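Local coordinates for ABC transporter substrate-binding protein (Vibrio cholerae, PDB 3LKV) that probably serves as the periplasmic substrate-binding component of an ABC transporter and holds a phenylalanine in the cleft between its two lobes, at residues A[241-244]-A[245-248]. Numbering follows the deposited sequence.
Sequences FDYY and QIGV. With PHE (phenylalanine), chain B.
The Y243 ring meets I246 CD1 obliquely, with Y243 CD2 3.6 Å from that methyl, while F241 CB sits over one face of the same ring, displaced toward its rim. I246 CD1 thus lies against both aromatic residues, 3.9 Å from F241 CB. I246 CG1 lies anti to its carbonyl carbon, and with the chain extended beyond it CD1 is carried to the Y243 ring; the two side chains lie side by side, pointing the same way. At the far end of the Y243 ring the bound phenylalanine comes in obliquely, its CE2 3.5 Å from Y243 OH. That hydroxyl is hydrogen-bonded to D122, whose carboxylate also binds the ligand. The Y244 ring is met at its edge, near the ring plane, by Q245 NE2, 3.6 Å from Y244 CD2, with the amide turned 76° from the ring. V248 CG2 approaches obliquely, 3.7 Å from Y244 CE2. Y244 OH is hydrogen-bonded to D31 on helix 20-35. Residues 243-248 open helix 243-258, which follows strand 237-240 of one lobe and packs against strand 93-98 and helix 20-35 of the other, as in the hinged two-lobed fold of periplasmic binding proteins. D242 is the N-cap. With its CG anti to the backbone N (chi1 178°), its OD1 accepts from Q245 N at 3.3 Å, the donor standing above the carboxylate plane, and more weakly from Y244 N. D242 OD2 instead takes a water proton, and the same water accepts from Q245 NE2, bridging carboxylate and amide. Behind this cap the i+4 to i backbone hydrogen bonds of the helix start with I246 N to D242 O and continue through G247 N to Y243 O and V248 N to Y244 O, both 3.0 Å.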
loop_
_atom_site.group_PDB
_atom_site.type_symbol
_atom_site.label_atom_id
_atom_site.label_comp_id
_atom_site.label_asym_id
_atom_site.label_seq_id
_atom_site.Cartn_x
_atom_site.Cartn_y
_atom_site.Cartn_z
ATOM N N PHE A 241 8.909 -23.138 -0.767
ATOM C CA PHE A 241 9.394 -22.179 -1.772
ATOM C C PHE A 241 9.455 -20.794 -1.175
ATOM O O PHE A 241 8.954 -20.534 -0.066
ATOM C CB PHE A 241 8.458 -22.145 -2.986
ATOM C CG PHE A 241 8.359 -23.453 -3.691
ATOM C CD1 PHE A 241 9.448 -23.960 -4.348
ATOM C CD2 PHE A 241 7.189 -24.197 -3.662
ATOM C CE1 PHE A 241 9.375 -25.226 -4.980
ATOM C CE2 PHE A 241 7.119 -25.406 -4.302
ATOM C CZ PHE A 241 8.222 -25.937 -4.955
ATOM N N ASP A 242 10.078 -19.912 -1.939
ATOM C CA ASP A 242 10.174 -18.506 -1.600
ATOM C C ASP A 242 9.030 -17.812 -2.358
ATOM O O ASP A 242 9.129 -17.577 -3.549
ATOM C CB ASP A 242 11.554 -17.954 -2.019
ATOM C CG ASP A 242 11.700 -16.467 -1.730
ATOM O OD1 ASP A 242 10.681 -15.771 -1.460
ATOM O OD2 ASP A 242 12.843 -15.995 -1.775
ATOM N N TYR A 243 7.933 -17.536 -1.670
ATOM C CA TYR A 243 6.741 -17.046 -2.365
ATOM C C TYR A 243 6.944 -15.599 -2.861
ATOM O O TYR A 243 6.313 -15.187 -3.831
ATOM C CB TYR A 243 5.476 -17.235 -1.509
ATOM C CG TYR A 243 5.031 -18.662 -1.519
ATOM C CD1 TYR A 243 5.482 -19.574 -0.563
ATOM C CD2 TYR A 243 4.204 -19.124 -2.516
ATOM C CE1 TYR A 243 5.081 -20.921 -0.623
ATOM C CE2 TYR A 243 3.815 -20.435 -2.593
ATOM C CZ TYR A 243 4.257 -21.351 -1.666
ATOM O OH TYR A 243 3.842 -22.663 -1.744
ATOM N N TYR A 244 7.828 -14.829 -2.208
ATOM C CA TYR A 244 8.097 -13.465 -2.695
ATOM C C TYR A 244 8.694 -13.580 -4.104
ATOM O O TYR A 244 8.254 -12.908 -4.993
ATOM C CB TYR A 244 8.988 -12.676 -1.729
ATOM C CG TYR A 244 9.374 -11.327 -2.243
ATOM C CD1 TYR A 244 8.562 -10.230 -2.043
ATOM C CD2 TYR A 244 10.553 -11.137 -2.931
ATOM C CE1 TYR A 244 8.906 -8.968 -2.530
ATOM C CE2 TYR A 244 10.926 -9.866 -3.398
ATOM C CZ TYR A 244 10.088 -8.793 -3.211
ATOM O OH TYR A 244 10.436 -7.533 -3.687
ATOM N N GLN A 245 9.638 -14.493 -4.318
ATOM C CA GLN A 245 10.260 -14.622 -5.634
ATOM C C GLN A 245 9.328 -15.154 -6.678
ATOM O O GLN A 245 9.451 -14.827 -7.864
ATOM C CB GLN A 245 11.528 -15.500 -5.592
ATOM C CG GLN A 245 12.732 -14.851 -4.864
ATOM C CD GLN A 245 13.063 -13.429 -5.363
ATOM O OE1 GLN A 245 12.926 -13.119 -6.550
ATOM N NE2 GLN A 245 13.467 -12.575 -4.443
ATOM N N ILE A 246 8.437 -16.029 -6.266
ATOM C CA ILE A 246 7.377 -16.491 -7.182
ATOM C C ILE A 246 6.517 -15.303 -7.617
ATOM O O ILE A 246 6.139 -15.179 -8.760
ATOM C CB ILE A 246 6.458 -17.528 -6.479
ATOM C CG1 ILE A 246 7.208 -18.842 -6.255
ATOM C CG2 ILE A 246 5.117 -17.743 -7.291
ATOM C CD1 ILE A 246 6.413 -19.850 -5.316
ATOM N N GLY A 247 6.195 -14.414 -6.695
ATOM C CA GLY A 247 5.483 -13.199 -7.073
ATOM C C GLY A 247 6.302 -12.368 -8.060
ATOM O O GLY A 247 5.775 -11.922 -9.068
ATOM N N VAL A 248 7.594 -12.186 -7.785
ATOM C CA VAL A 248 8.458 -11.470 -8.715
ATOM C C VAL A 248 8.451 -12.102 -10.097
ATOM O O VAL A 248 8.307 -11.410 -11.112
ATOM C CB VAL A 248 9.909 -11.313 -8.168
ATOM C CG1 VAL A 248 10.869 -10.670 -9.245
ATOM C CG2 VAL A 248 9.888 -10.486 -6.862
HETATM N N PHE B . -0.543 -23.577 -3.645
HETATM C CA PHE B . -1.791 -23.183 -2.876
HETATM C C PHE B . -3.004 -23.221 -3.845
HETATM O O PHE B . -2.871 -23.890 -4.911
HETATM C CB PHE B . -1.630 -21.828 -2.170
HETATM C CG PHE B . -0.783 -21.905 -0.902
HETATM C CD1 PHE B . -1.297 -22.506 0.261
HETATM C CD2 PHE B . 0.503 -21.414 -0.872
HETATM C CE1 PHE B . -0.544 -22.612 1.387
HETATM C CE2 PHE B . 1.261 -21.505 0.256
HETATM C CZ PHE B . 0.768 -22.105 1.396
HETATM O OXT PHE B . -4.099 -22.663 -3.611
HETATM O O HOH W 1 13.374 -13.388 -1.794
#